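Local structure of A1 protein (Enterobacteria phage Qbeta, 3RLK) at residues T102-D107 and Y115-G120; R131-K136 and C142-I147; W76-W79 and L83-T86; G158-P163 and T174-T179; E42-T45 and W50-Y53. The protein is a minor capsid protein of the phage, made by read-through of the coat-protein stop codon, and probably takes part in infection of the host. All coordinates share one frame; numbering follows the deposited sequence.

Contact 1: T102-D107 and Y115-G120; sequences TYLATD and YDIREG
The closest CA atoms, those of Leu104 and Ile117, are 7.7 Å apart, and no hydrogen bond crosses between the segments, so side chains make most of the contact. Leu104, in the short helix 101-104, points its CB toward the strand and does most of the reaching through one methyl. With CG beside the backbone N (chi1 -74°), CD2 is carried 3.8 Å from Tyr115 CD2, meeting that ring obliquely, and the same methyl sits 4.0 Å from Ile117 CD1. The Leu104 and Ile117 side chains cross at about a right angle. Ile117 CD1 also packs 3.5 Å from Leu104 O. This carbonyl is buried and has no polar partner in the model; Leu144 brings another methyl against it.

The motif is a short helix laid on the start of strand 117-121, part of the curled mixed sheet of this beta-barrel domain. Ile117 is hemmed in further by Ala109 and Met110 of helix 107-112, while Tyr115 sends its hydroxyl on to Cys181 O.

The link between the two helices is tied locally. Thr106 OG1 donates to Tyr103 O at 2.8 Å, in the carbonyl plane, and sits 4.1 Å above the centre of the Tyr103 ring. The same oxygen takes the Thr106 backbone N-H, and OG1 also caps Ala109 N as the N-cap of helix 107-112. Asp107 OD1 and Glu119 OE2 lie 5.8 Å apart, and Arg131 makes a salt bridge to each, which probably offsets their like charge.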
# COMPACT_ATOMS: atom_id res chain seq x y z
N THR A 102 -0.35 -2.80 8.65
CA THR A 102 -0.90 -3.73 9.70
C THR A 102 -2.41 -3.84 9.53
O THR A 102 -2.93 -4.94 9.30
CB THR A 102 -0.48 -3.32 11.14
OG1 THR A 102 0.94 -3.50 11.31
CG2 THR A 102 -1.27 -4.10 12.17
N TYR A 103 -3.12 -2.72 9.54
CA TYR A 103 -4.53 -2.75 9.21
C TYR A 103 -4.82 -3.47 7.91
O TYR A 103 -5.78 -4.21 7.85
CB TYR A 103 -5.08 -1.33 9.03
CG TYR A 103 -6.57 -1.33 8.99
CD1 TYR A 103 -7.30 -1.44 10.16
CD2 TYR A 103 -7.25 -1.25 7.78
CE1 TYR A 103 -8.68 -1.47 10.14
CE2 TYR A 103 -8.63 -1.27 7.73
CZ TYR A 103 -9.34 -1.32 8.94
OH TYR A 103 -10.67 -1.36 8.90
N LEU A 104 -4.05 -3.21 6.85
CA LEU A 104 -4.41 -3.76 5.54
C LEU A 104 -4.34 -5.31 5.58
O LEU A 104 -4.87 -5.97 4.66
CB LEU A 104 -3.50 -3.23 4.43
CG LEU A 104 -3.76 -1.75 4.04
CD1 LEU A 104 -2.63 -1.15 3.25
CD2 LEU A 104 -5.08 -1.58 3.24
N ALA A 105 -3.60 -5.87 6.54
CA ALA A 105 -3.53 -7.36 6.63
C ALA A 105 -4.69 -7.98 7.47
O ALA A 105 -4.79 -9.21 7.64
CB ALA A 105 -2.13 -7.84 7.12
N THR A 106 -5.55 -7.13 8.01
CA THR A 106 -6.62 -7.61 8.89
C THR A 106 -7.80 -8.18 8.12
O THR A 106 -8.02 -7.90 6.93
CB THR A 106 -7.16 -6.49 9.85
OG1 THR A 106 -7.88 -5.52 9.09
CG2 THR A 106 -6.00 -5.87 10.66
N ASP A 107 -8.53 -9.06 8.80
CA ASP A 107 -9.78 -9.59 8.25
C ASP A 107 -10.74 -8.50 7.83
O ASP A 107 -11.42 -8.58 6.80
CB ASP A 107 -10.44 -10.50 9.30
CG ASP A 107 -9.86 -11.90 9.31
OD1 ASP A 107 -8.82 -12.14 8.65
OD2 ASP A 107 -10.42 -12.77 10.03
N TYR A 115 -8.99 -1.12 -0.43
CA TYR A 115 -7.87 -1.32 -1.37
C TYR A 115 -7.98 -2.76 -1.86
O TYR A 115 -8.60 -3.57 -1.19
CB TYR A 115 -6.50 -1.15 -0.63
CG TYR A 115 -6.23 0.31 -0.34
CD1 TYR A 115 -5.53 1.11 -1.27
CD2 TYR A 115 -6.70 0.89 0.85
CE1 TYR A 115 -5.31 2.48 -1.02
CE2 TYR A 115 -6.49 2.29 1.11
CZ TYR A 115 -5.74 3.04 0.17
OH TYR A 115 -5.50 4.38 0.42
N ASP A 116 -7.39 -3.10 -3.00
CA ASP A 116 -7.47 -4.50 -3.46
C ASP A 116 -6.39 -5.33 -2.79
O ASP A 116 -5.19 -5.03 -2.93
CB ASP A 116 -7.25 -4.61 -4.98
CG ASP A 116 -8.33 -3.89 -5.78
OD1 ASP A 116 -9.49 -4.30 -5.64
OD2 ASP A 116 -8.02 -2.95 -6.55
N ILE A 117 -6.81 -6.36 -2.06
CA ILE A 117 -5.91 -7.15 -1.24
C ILE A 117 -6.31 -8.62 -1.53
O ILE A 117 -7.49 -8.90 -1.55
CB ILE A 117 -6.14 -6.84 0.23
CG1 ILE A 117 -6.17 -5.31 0.47
CG2 ILE A 117 -5.12 -7.60 1.11
CD1 ILE A 117 -6.72 -4.96 1.87
N ARG A 118 -5.36 -9.49 -1.84
CA ARG A 118 -5.71 -10.93 -2.09
C ARG A 118 -5.01 -11.79 -1.10
O ARG A 118 -3.84 -11.52 -0.75
CB ARG A 118 -5.37 -11.37 -3.54
CG ARG A 118 -6.39 -10.80 -4.53
CD ARG A 118 -6.19 -11.34 -5.95
NE ARG A 118 -7.29 -10.88 -6.80
CZ ARG A 118 -7.48 -11.20 -8.08
NH1 ARG A 118 -6.69 -12.05 -8.69
NH2 ARG A 118 -8.51 -10.64 -8.75
N GLU A 119 -5.66 -12.86 -0.63
CA GLU A 119 -4.94 -13.81 0.25
C GLU A 119 -4.26 -14.88 -0.60
O GLU A 119 -4.90 -15.44 -1.52
CB GLU A 119 -5.98 -14.49 1.15
CG GLU A 119 -5.33 -15.22 2.33
CD GLU A 119 -6.25 -15.26 3.52
OE1 GLU A 119 -7.47 -15.43 3.31
OE2 GLU A 119 -5.76 -15.09 4.64
N GLY A 120 -3.00 -15.21 -0.31
CA GLY A 120 -2.39 -16.25 -1.18
C GLY A 120 -1.42 -17.14 -0.42
O GLY A 120 -0.82 -16.76 0.61

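Contact 2: R131-K136 and C142-I147; sequences RFIYLK and CSLSDI
Cys142 O takes one hydrogen bond from the opposing strand, from Ile133 N at 2.8 Å, tilted 18° from the carbonyl plane, and a C-H...O contact from Phe132 CA at 3.3 Å. Cys142 N returns a bond to Ile133 O. The third bond across, Leu144 N to Arg131 O, is nearly straight (166°) and belongs to the first residue of the helix rather than to the strand.

On one face of the sheet Phe132 lays CE1 3.9 Å from Ser143 CB. On the other, Cys142 CB is packed by Leu135 CD1 at 3.7 Å, and Ile133 takes the helix side: its CB lies 4.1 Å from Leu144 CD2, and its CG2, in the crowded position between backbone N and carbonyl carbon, meets Ile147 CD1. Ile183, Val186 and Ile156 continue this apolar layer.

A chi1 of 176° sets Ser143 OG opposite its backbone N, where it accepts weakly from Ser145 N and Asp146 N; Glu130 is its stronger partner. A water joins Arg131 N to Ser145 OG. The whole is an antiparallel beta hairpin, strands 129-135 and 140-143, whose second strand runs straight into a serine-capped helix.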
# COMPACT_ATOMS: atom_id res chain seq x y z
N ARG A 131 -1.36 -12.11 3.30
CA ARG A 131 -2.19 -11.14 2.56
C ARG A 131 -1.33 -10.20 1.73
O ARG A 131 -0.25 -9.69 2.23
CB ARG A 131 -3.15 -10.39 3.50
CG ARG A 131 -4.36 -11.30 3.76
CD ARG A 131 -4.74 -11.36 5.11
NE ARG A 131 -5.71 -12.46 5.40
CZ ARG A 131 -6.65 -12.36 6.32
NH1 ARG A 131 -6.79 -11.22 6.99
NH2 ARG A 131 -7.45 -13.41 6.58
N PHE A 132 -1.77 -9.98 0.46
CA PHE A 132 -0.95 -9.34 -0.55
C PHE A 132 -1.66 -8.08 -1.05
O PHE A 132 -2.83 -8.14 -1.54
CB PHE A 132 -0.72 -10.26 -1.75
CG PHE A 132 0.14 -11.42 -1.46
CD1 PHE A 132 1.45 -11.45 -1.89
CD2 PHE A 132 -0.37 -12.48 -0.76
CE1 PHE A 132 2.26 -12.62 -1.64
CE2 PHE A 132 0.37 -13.62 -0.49
CZ PHE A 132 1.69 -13.68 -0.89
N ILE A 133 -1.00 -6.93 -0.93
CA ILE A 133 -1.61 -5.69 -1.44
C ILE A 133 -1.39 -5.63 -2.95
O ILE A 133 -0.30 -6.00 -3.44
CB ILE A 133 -0.99 -4.46 -0.67
CG1 ILE A 133 -1.77 -3.19 -0.99
CG2 ILE A 133 0.56 -4.39 -0.86
CD1 ILE A 133 -3.22 -3.23 -0.43
N TYR A 134 -2.42 -5.22 -3.69
CA TYR A 134 -2.22 -5.07 -5.14
C TYR A 134 -1.55 -3.72 -5.42
O TYR A 134 -1.98 -2.69 -4.82
CB TYR A 134 -3.58 -5.18 -5.89
CG TYR A 134 -3.45 -4.92 -7.38
CD1 TYR A 134 -2.75 -5.82 -8.23
CD2 TYR A 134 -4.05 -3.81 -7.95
CE1 TYR A 134 -2.64 -5.57 -9.60
CE2 TYR A 134 -3.97 -3.56 -9.33
CZ TYR A 134 -3.27 -4.46 -10.15
OH TYR A 134 -3.17 -4.22 -11.51
N LEU A 135 -0.51 -3.73 -6.27
CA LEU A 135 0.18 -2.51 -6.70
C LEU A 135 -0.08 -2.29 -8.18
O LEU A 135 0.58 -2.86 -9.04
CB LEU A 135 1.69 -2.59 -6.42
CG LEU A 135 2.16 -3.11 -5.05
CD1 LEU A 135 3.69 -3.36 -4.93
CD2 LEU A 135 1.81 -2.07 -4.00
N LYS A 136 -1.02 -1.40 -8.45
CA LYS A 136 -1.45 -1.11 -9.84
C LYS A 136 -0.36 -0.57 -10.69
O LYS A 136 -0.25 -0.97 -11.85
CB LYS A 136 -2.59 -0.09 -9.76
CG LYS A 136 -3.13 0.44 -11.11
CD LYS A 136 -3.54 -0.70 -12.07
CE LYS A 136 -4.43 -0.15 -13.23
NZ LYS A 136 -4.84 -1.26 -14.19
N CYS A 142 2.22 -7.53 -3.50
CA CYS A 142 3.39 -7.53 -2.55
C CYS A 142 2.86 -7.98 -1.17
O CYS A 142 1.76 -7.55 -0.77
CB CYS A 142 3.99 -6.11 -2.49
SG CYS A 142 5.57 -6.13 -1.54
N SER A 143 3.56 -8.90 -0.49
CA SER A 143 3.10 -9.47 0.81
C SER A 143 3.17 -8.41 1.92
O SER A 143 4.26 -7.88 2.14
CB SER A 143 4.03 -10.59 1.23
OG SER A 143 3.61 -11.06 2.51
N LEU A 144 2.06 -8.18 2.63
CA LEU A 144 1.99 -7.28 3.79
C LEU A 144 2.90 -7.81 4.97
O LEU A 144 3.49 -7.02 5.77
CB LEU A 144 0.50 -7.10 4.21
CG LEU A 144 -0.22 -6.27 3.12
CD1 LEU A 144 -1.75 -6.47 3.31
CD2 LEU A 144 0.23 -4.76 3.22
N SER A 145 3.10 -9.13 4.95
CA SER A 145 3.96 -9.81 5.91
C SER A 145 5.39 -9.38 5.68
O SER A 145 6.05 -9.03 6.64
CB SER A 145 3.86 -11.35 5.84
OG SER A 145 2.59 -11.77 6.38
N ASP A 146 5.82 -9.33 4.42
CA ASP A 146 7.16 -8.92 4.07
C ASP A 146 7.40 -7.41 4.38
O ASP A 146 8.37 -7.06 5.02
CB ASP A 146 7.47 -9.16 2.57
CG ASP A 146 7.52 -10.62 2.16
OD1 ASP A 146 7.33 -11.50 3.03
OD2 ASP A 146 7.80 -10.90 0.95
N ILE A 147 6.49 -6.55 3.91
CA ILE A 147 6.62 -5.08 4.10
C ILE A 147 6.76 -4.72 5.62
O ILE A 147 7.52 -3.85 5.99
CB ILE A 147 5.37 -4.36 3.47
CG1 ILE A 147 5.37 -4.64 1.95
CG2 ILE A 147 5.31 -2.86 3.89
CD1 ILE A 147 4.05 -4.22 1.25
O HOH W 1 -0.15 -11.05 5.57

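Contact 3: W76-W79 and L83-T86; sequences WRDW and LSYT
Asp78 carries the polar side of the contact: its OD1 accepts the Leu83 N-H at 2.9 Å along a fairly straight path (160°), the donor standing 35° out of the carboxylate plane. CG opposite the backbone N (chi1 -170°) carries the carboxylate across to the second segment. OD2 lies 3.2 Å from Ser84 N, but the angle is too poor for a hydrogen bond, so across the two segments OD1 makes the bond. The carboxylate also rests against carbon: OD1 is 3.5 Å from Leu83 CB, and OD2 is as close to Ser84 CB. Ser84 turns its hydroxyl back to Ser81 O, inside the turn between the segments.

The apolar part is a single meeting. Leu83 CD1 comes over one face of the Trp76 indole, 4.2 Å from CG, while the indole NE1 is held by Arg89 O. Val155 of strand 154-159 touches both side chains, as does Val189, which places this pair against the three-stranded antiparallel sheet.

Second-shell bonds reach the first segment: the Asp98 carboxylate takes Arg77 N on OD1 and Asp78 N on OD2, and Asp98 O receives Trp79 NE1. These bonds are consistent with a fixed backbone at Asp78, which lies in the left-handed region. Within the irregular loop between strands 71-72 and 90-91, an aspartate side chain closes a turn on a main-chain N-H five residues later.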
# COMPACT_ATOMS: atom_id res chain seq x y z
N TRP A 76 5.75 10.98 8.98
CA TRP A 76 4.93 9.86 8.56
C TRP A 76 3.81 9.69 9.59
O TRP A 76 4.04 9.99 10.79
CB TRP A 76 5.76 8.56 8.58
CG TRP A 76 6.86 8.62 7.63
CD1 TRP A 76 8.22 8.81 7.91
CD2 TRP A 76 6.76 8.43 6.23
NE1 TRP A 76 8.93 8.80 6.75
CE2 TRP A 76 8.08 8.58 5.69
CE3 TRP A 76 5.69 8.19 5.36
CZ2 TRP A 76 8.34 8.43 4.33
CZ3 TRP A 76 5.95 8.06 3.99
CH2 TRP A 76 7.27 8.19 3.48
N ARG A 77 2.64 9.18 9.15
CA ARG A 77 1.55 8.80 10.07
C ARG A 77 2.04 7.71 11.04
O ARG A 77 1.69 7.75 12.19
CB ARG A 77 0.29 8.32 9.30
CG ARG A 77 -0.57 9.42 8.74
CD ARG A 77 -1.41 10.09 9.82
NE ARG A 77 -2.38 10.96 9.16
CZ ARG A 77 -2.13 12.23 8.86
NH1 ARG A 77 -0.93 12.73 9.17
NH2 ARG A 77 -3.04 13.00 8.25
N ASP A 78 2.82 6.73 10.54
CA ASP A 78 3.39 5.64 11.35
C ASP A 78 2.27 4.97 12.15
O ASP A 78 2.37 4.82 13.34
CB ASP A 78 4.57 6.19 12.23
CG ASP A 78 5.38 5.05 12.91
OD1 ASP A 78 5.35 3.87 12.44
OD2 ASP A 78 6.00 5.31 13.93
N TRP A 79 1.20 4.59 11.44
CA TRP A 79 -0.05 4.10 12.03
C TRP A 79 0.17 2.96 13.02
O TRP A 79 -0.44 2.94 14.11
CB TRP A 79 -0.93 3.61 10.87
CG TRP A 79 -1.30 4.61 9.76
CD1 TRP A 79 -0.67 4.80 8.53
CD2 TRP A 79 -2.35 5.57 9.82
NE1 TRP A 79 -1.32 5.77 7.81
CE2 TRP A 79 -2.35 6.27 8.58
CE3 TRP A 79 -3.33 5.90 10.80
CZ2 TRP A 79 -3.29 7.31 8.28
CZ3 TRP A 79 -4.28 6.91 10.52
CH2 TRP A 79 -4.27 7.59 9.23
N LEU A 83 7.89 2.48 12.65
CA LEU A 83 8.97 3.43 12.38
C LEU A 83 9.33 4.22 13.61
O LEU A 83 10.16 5.13 13.54
CB LEU A 83 8.56 4.41 11.26
CG LEU A 83 8.14 3.71 9.97
CD1 LEU A 83 7.64 4.72 9.02
CD2 LEU A 83 9.36 2.97 9.37
N SER A 84 8.72 3.91 14.74
CA SER A 84 8.94 4.74 15.92
C SER A 84 10.24 4.48 16.68
O SER A 84 10.56 5.23 17.58
CB SER A 84 7.75 4.61 16.89
OG SER A 84 7.59 3.27 17.34
N TYR A 85 10.97 3.44 16.32
CA TYR A 85 12.06 2.93 17.15
C TYR A 85 13.40 3.64 16.88
O TYR A 85 14.37 3.48 17.61
CB TYR A 85 12.15 1.38 16.97
CG TYR A 85 12.72 0.94 15.61
CD1 TYR A 85 11.88 0.86 14.46
CD2 TYR A 85 14.05 0.65 15.47
CE1 TYR A 85 12.42 0.49 13.23
CE2 TYR A 85 14.60 0.20 14.22
CZ TYR A 85 13.77 0.14 13.13
OH TYR A 85 14.31 -0.24 11.90
N THR A 86 13.46 4.42 15.80
CA THR A 86 14.69 5.11 15.39
C THR A 86 14.34 6.27 14.48
O THR A 86 13.15 6.45 14.13
CB THR A 86 15.69 4.11 14.73
OG1 THR A 86 17.02 4.65 14.70
CG2 THR A 86 15.26 3.62 13.32

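Contact 4: G158-P163 and T174-T179; sequences GFWRDP and TKFDKT
Trp160 reaches Phe176 with the six-membered half of its indole, and the side chain is best followed outward. From CB, CG leaves anti to the backbone N (chi1 -171°), which swings the ring system over to the second segment. On the five-membered side NE1 makes a weak bond to Asp162 O, at 3.1 Å. Along the other side CE3 passes 4.0 Å from Phe176 CE1. Next comes CZ3, the atom that carries the contact: it stands 3.7 Å above the Phe176 plane, over the ring centre. Finally CH2 comes within 4.1 Å of Lys175 O, which lies at the indole edge near its plane. The pair is thus T-shaped, the tryptophan edge directed into the phenylalanine face, with planes at 64°.

Beyond the rings the segments are joined by water. It accepts from Arg161 NH1 at 2.8 Å, in the guanidinium plane, and donates to Thr179 O at 2.7 Å. Arg161 has its stronger partner in Asp20, of the N-terminal arm, and Asp177 OD1 accepts weakly from Thr179 N. Here an edge-to-face aromatic pair draws the end of strand 154-159 and the long loop leading to strand 183-188 together.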
# COMPACT_ATOMS: atom_id res chain seq x y z
N GLY A 158 0.94 6.22 -0.35
CA GLY A 158 -0.13 6.67 -1.24
C GLY A 158 -0.14 8.19 -1.45
O GLY A 158 0.76 8.89 -1.01
N PHE A 159 -1.09 8.66 -2.24
CA PHE A 159 -1.18 10.08 -2.47
C PHE A 159 -2.64 10.47 -2.41
O PHE A 159 -3.48 9.90 -3.10
CB PHE A 159 -0.50 10.51 -3.77
CG PHE A 159 -0.59 12.01 -4.04
CD1 PHE A 159 0.48 12.87 -3.74
CD2 PHE A 159 -1.76 12.54 -4.63
CE1 PHE A 159 0.34 14.24 -3.94
CE2 PHE A 159 -1.92 13.94 -4.83
CZ PHE A 159 -0.88 14.77 -4.51
N TRP A 160 -2.94 11.42 -1.51
CA TRP A 160 -4.32 11.80 -1.20
C TRP A 160 -4.84 12.74 -2.28
O TRP A 160 -4.29 13.90 -2.49
CB TRP A 160 -4.38 12.51 0.18
CG TRP A 160 -5.75 12.70 0.60
CD1 TRP A 160 -6.51 13.83 0.46
CD2 TRP A 160 -6.57 11.73 1.24
NE1 TRP A 160 -7.75 13.61 0.99
CE2 TRP A 160 -7.84 12.33 1.43
CE3 TRP A 160 -6.39 10.39 1.61
CZ2 TRP A 160 -8.87 11.66 2.04
CZ3 TRP A 160 -7.43 9.72 2.24
CH2 TRP A 160 -8.68 10.35 2.40
N ARG A 161 -5.91 12.28 -2.93
CA ARG A 161 -6.49 12.94 -4.12
C ARG A 161 -7.81 13.62 -3.81
O ARG A 161 -8.30 14.39 -4.63
CB ARG A 161 -6.74 11.87 -5.21
CG ARG A 161 -5.41 11.31 -5.69
CD ARG A 161 -5.60 10.68 -7.04
NE ARG A 161 -5.84 11.69 -8.09
CZ ARG A 161 -6.64 11.49 -9.15
NH1 ARG A 161 -7.24 10.28 -9.34
NH2 ARG A 161 -6.76 12.47 -10.11
N ASP A 162 -8.39 13.35 -2.63
CA ASP A 162 -9.76 13.78 -2.32
C ASP A 162 -9.74 15.27 -1.91
O ASP A 162 -9.09 15.63 -0.93
CB ASP A 162 -10.37 12.90 -1.21
CG ASP A 162 -11.88 13.18 -0.92
OD1 ASP A 162 -12.44 14.22 -1.30
OD2 ASP A 162 -12.54 12.34 -0.29
N PRO A 163 -10.45 16.12 -2.69
CA PRO A 163 -10.43 17.53 -2.38
C PRO A 163 -11.39 17.89 -1.24
O PRO A 163 -11.39 19.06 -0.83
CB PRO A 163 -10.91 18.18 -3.69
CG PRO A 163 -11.92 17.08 -4.29
CD PRO A 163 -11.11 15.84 -4.00
N THR A 174 -9.31 4.08 8.35
CA THR A 174 -10.49 3.47 7.77
C THR A 174 -11.22 4.44 6.85
O THR A 174 -12.12 4.02 6.11
CB THR A 174 -11.45 2.92 8.86
OG1 THR A 174 -12.07 4.05 9.48
CG2 THR A 174 -10.72 2.10 9.90
N LYS A 175 -10.85 5.74 6.87
CA LYS A 175 -11.38 6.69 5.90
C LYS A 175 -10.68 6.62 4.55
O LYS A 175 -11.10 7.25 3.62
CB LYS A 175 -11.37 8.14 6.46
CG LYS A 175 -12.23 8.18 7.78
CD LYS A 175 -12.81 9.62 8.02
CE LYS A 175 -13.95 9.55 9.03
NZ LYS A 175 -13.28 9.13 10.30
N PHE A 176 -9.59 5.85 4.44
CA PHE A 176 -8.84 5.75 3.16
C PHE A 176 -9.39 4.64 2.24
O PHE A 176 -9.92 3.64 2.73
CB PHE A 176 -7.38 5.33 3.50
CG PHE A 176 -6.51 6.42 4.03
CD1 PHE A 176 -5.30 6.76 3.39
CD2 PHE A 176 -6.89 7.13 5.17
CE1 PHE A 176 -4.47 7.79 3.90
CE2 PHE A 176 -6.06 8.18 5.71
CZ PHE A 176 -4.85 8.47 5.11
N ASP A 177 -9.26 4.84 0.93
CA ASP A 177 -9.60 3.83 -0.07
C ASP A 177 -8.79 4.07 -1.31
O ASP A 177 -8.22 5.12 -1.44
CB ASP A 177 -11.11 3.72 -0.27
CG ASP A 177 -11.73 4.89 -1.08
OD1 ASP A 177 -11.15 5.42 -2.03
OD2 ASP A 177 -12.85 5.24 -0.72
N LYS A 178 -8.73 3.11 -2.24
CA LYS A 178 -7.84 3.27 -3.36
C LYS A 178 -8.18 4.39 -4.34
O LYS A 178 -7.29 4.80 -5.09
CB LYS A 178 -7.81 1.91 -4.09
CG LYS A 178 -9.14 1.67 -4.82
CD LYS A 178 -9.20 0.20 -5.24
CE LYS A 178 -10.29 -0.02 -6.21
NZ LYS A 178 -10.02 -1.26 -7.00
N THR A 179 -9.42 4.87 -4.37
CA THR A 179 -9.79 6.04 -5.19
C THR A 179 -9.40 7.41 -4.53
O THR A 179 -8.80 8.27 -5.21
CB THR A 179 -11.27 5.99 -5.47
OG1 THR A 179 -11.52 4.68 -6.03
CG2 THR A 179 -11.66 7.02 -6.54
O HOH W 2 -7.87 8.11 -7.71

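Contact 5: E42-T45 and W50-Y53; sequences EPPT and WPIY
Glu42 and Ile52 form the tight half of this contact, an antiparallel hydrogen-bonded pair with CA atoms 5.1 Å apart. Ile52 N donates to Glu42 O at 2.8 Å, in the carbonyl plane; the return bond, Glu42 N to Ile52 O, is 3.0 Å long. Their side chains leave the sheet on the same face and lie side by side, the extended Glu42 bringing OE1 4.2 Å from Ile52 CD1. Its OE2 goes to Arg48 in a salt bridge, so the carboxylate is held from within the same loop.

Past that pair the packing becomes looser and more exposed. Proline has no N-H to donate, and Pro44 and Pro51 meet through carbon, CD to CB at 4.1 Å. Pro44 CA is 3.6 Å from Trp50 O, an oxygen that Arg48 NH1 takes up together with Pro43 O. One arginine thus bonds both flanks of the turn.

Trp50 points its CB away from 42-45, and its indole rests on Met110 and Arg111 of helix 107-112 with NE1 bonded to Glu119. Ile52 and Tyr53 begin strand 52-58, which sits in the curled sheet between strand 40-42, antiparallel to it, and strand 117-121, parallel to it.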
# COMPACT_ATOMS: atom_id res chain seq x y z
N GLU A 42 -8.13 -22.20 -2.97
CA GLU A 42 -9.35 -22.65 -2.35
C GLU A 42 -10.43 -21.60 -2.66
O GLU A 42 -10.17 -20.43 -2.45
CB GLU A 42 -9.13 -22.80 -0.85
CG GLU A 42 -10.34 -23.30 -0.07
CD GLU A 42 -10.18 -23.14 1.44
OE1 GLU A 42 -9.03 -23.15 1.95
OE2 GLU A 42 -11.19 -22.96 2.15
N PRO A 43 -11.62 -22.03 -3.14
CA PRO A 43 -12.77 -21.18 -3.36
C PRO A 43 -13.23 -20.50 -2.05
O PRO A 43 -12.91 -21.02 -0.98
CB PRO A 43 -13.89 -22.17 -3.76
CG PRO A 43 -13.19 -23.42 -4.17
CD PRO A 43 -11.92 -23.46 -3.39
N PRO A 44 -13.97 -19.37 -2.14
CA PRO A 44 -14.61 -18.78 -0.95
C PRO A 44 -15.52 -19.78 -0.25
O PRO A 44 -16.14 -20.66 -0.88
CB PRO A 44 -15.50 -17.68 -1.49
CG PRO A 44 -15.10 -17.42 -2.93
CD PRO A 44 -14.24 -18.62 -3.39
N THR A 45 -15.58 -19.64 1.05
CA THR A 45 -16.51 -20.36 1.90
C THR A 45 -17.50 -19.34 2.50
O THR A 45 -17.32 -18.14 2.37
CB THR A 45 -15.73 -21.00 3.04
OG1 THR A 45 -15.20 -19.96 3.86
CG2 THR A 45 -14.56 -21.84 2.47
N TRP A 50 -13.78 -14.87 0.34
CA TRP A 50 -12.77 -14.55 -0.71
C TRP A 50 -11.97 -15.83 -1.01
O TRP A 50 -11.80 -16.64 -0.13
CB TRP A 50 -11.83 -13.40 -0.27
CG TRP A 50 -11.14 -13.57 1.05
CD1 TRP A 50 -9.98 -14.21 1.27
CD2 TRP A 50 -11.58 -13.07 2.31
NE1 TRP A 50 -9.66 -14.16 2.59
CE2 TRP A 50 -10.62 -13.46 3.26
CE3 TRP A 50 -12.70 -12.31 2.73
CZ2 TRP A 50 -10.73 -13.14 4.62
CZ3 TRP A 50 -12.83 -12.02 4.09
CH2 TRP A 50 -11.86 -12.44 5.02
N PRO A 51 -11.46 -15.98 -2.26
CA PRO A 51 -10.69 -17.17 -2.50
C PRO A 51 -9.36 -17.10 -1.79
O PRO A 51 -8.91 -16.01 -1.36
CB PRO A 51 -10.44 -17.16 -4.01
CG PRO A 51 -11.19 -15.98 -4.60
CD PRO A 51 -11.59 -15.10 -3.45
N ILE A 52 -8.64 -18.20 -1.77
CA ILE A 52 -7.19 -18.10 -1.50
C ILE A 52 -6.55 -18.46 -2.81
O ILE A 52 -6.92 -19.48 -3.45
CB ILE A 52 -6.70 -19.02 -0.34
CG1 ILE A 52 -7.42 -18.62 0.95
CG2 ILE A 52 -5.19 -18.94 -0.18
CD1 ILE A 52 -7.11 -19.46 2.18
N TYR A 53 -5.57 -17.67 -3.19
CA TYR A 53 -4.81 -17.90 -4.41
C TYR A 53 -3.47 -18.58 -4.11
O TYR A 53 -2.92 -18.55 -2.99
CB TYR A 53 -4.55 -16.58 -5.14
CG TYR A 53 -5.82 -15.91 -5.62
CD1 TYR A 53 -6.27 -16.09 -6.91
CD2 TYR A 53 -6.55 -15.05 -4.76
CE1 TYR A 53 -7.47 -15.48 -7.37
CE2 TYR A 53 -7.72 -14.44 -5.20
CZ TYR A 53 -8.17 -14.66 -6.51
OH TYR A 53 -9.33 -14.06 -6.96

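How the contacts relate
From the N terminus the contacts close one after another, in the order 5, 3, 1, 2, 4; none nests in or crosses another. Contact 5 shuts the turn between strands 40-42 and 52-58, and contact 3 a loop on the opposite side of the chain's centre, about 34 Å away between centres. Contact 1 folds 101-104 back over 117-121, contact 2 closes the hairpin of strands 129-135 and 140-143, and contact 4 the loop before strand 183-188. Glu119 ties contact 1 to contacts 2 and 5. Asp116 and Lys178 bridge contacts 1 and 4, and Trp79 packing on Phe176 brings in contact 3, so mixed and antiparallel sheets are tied together.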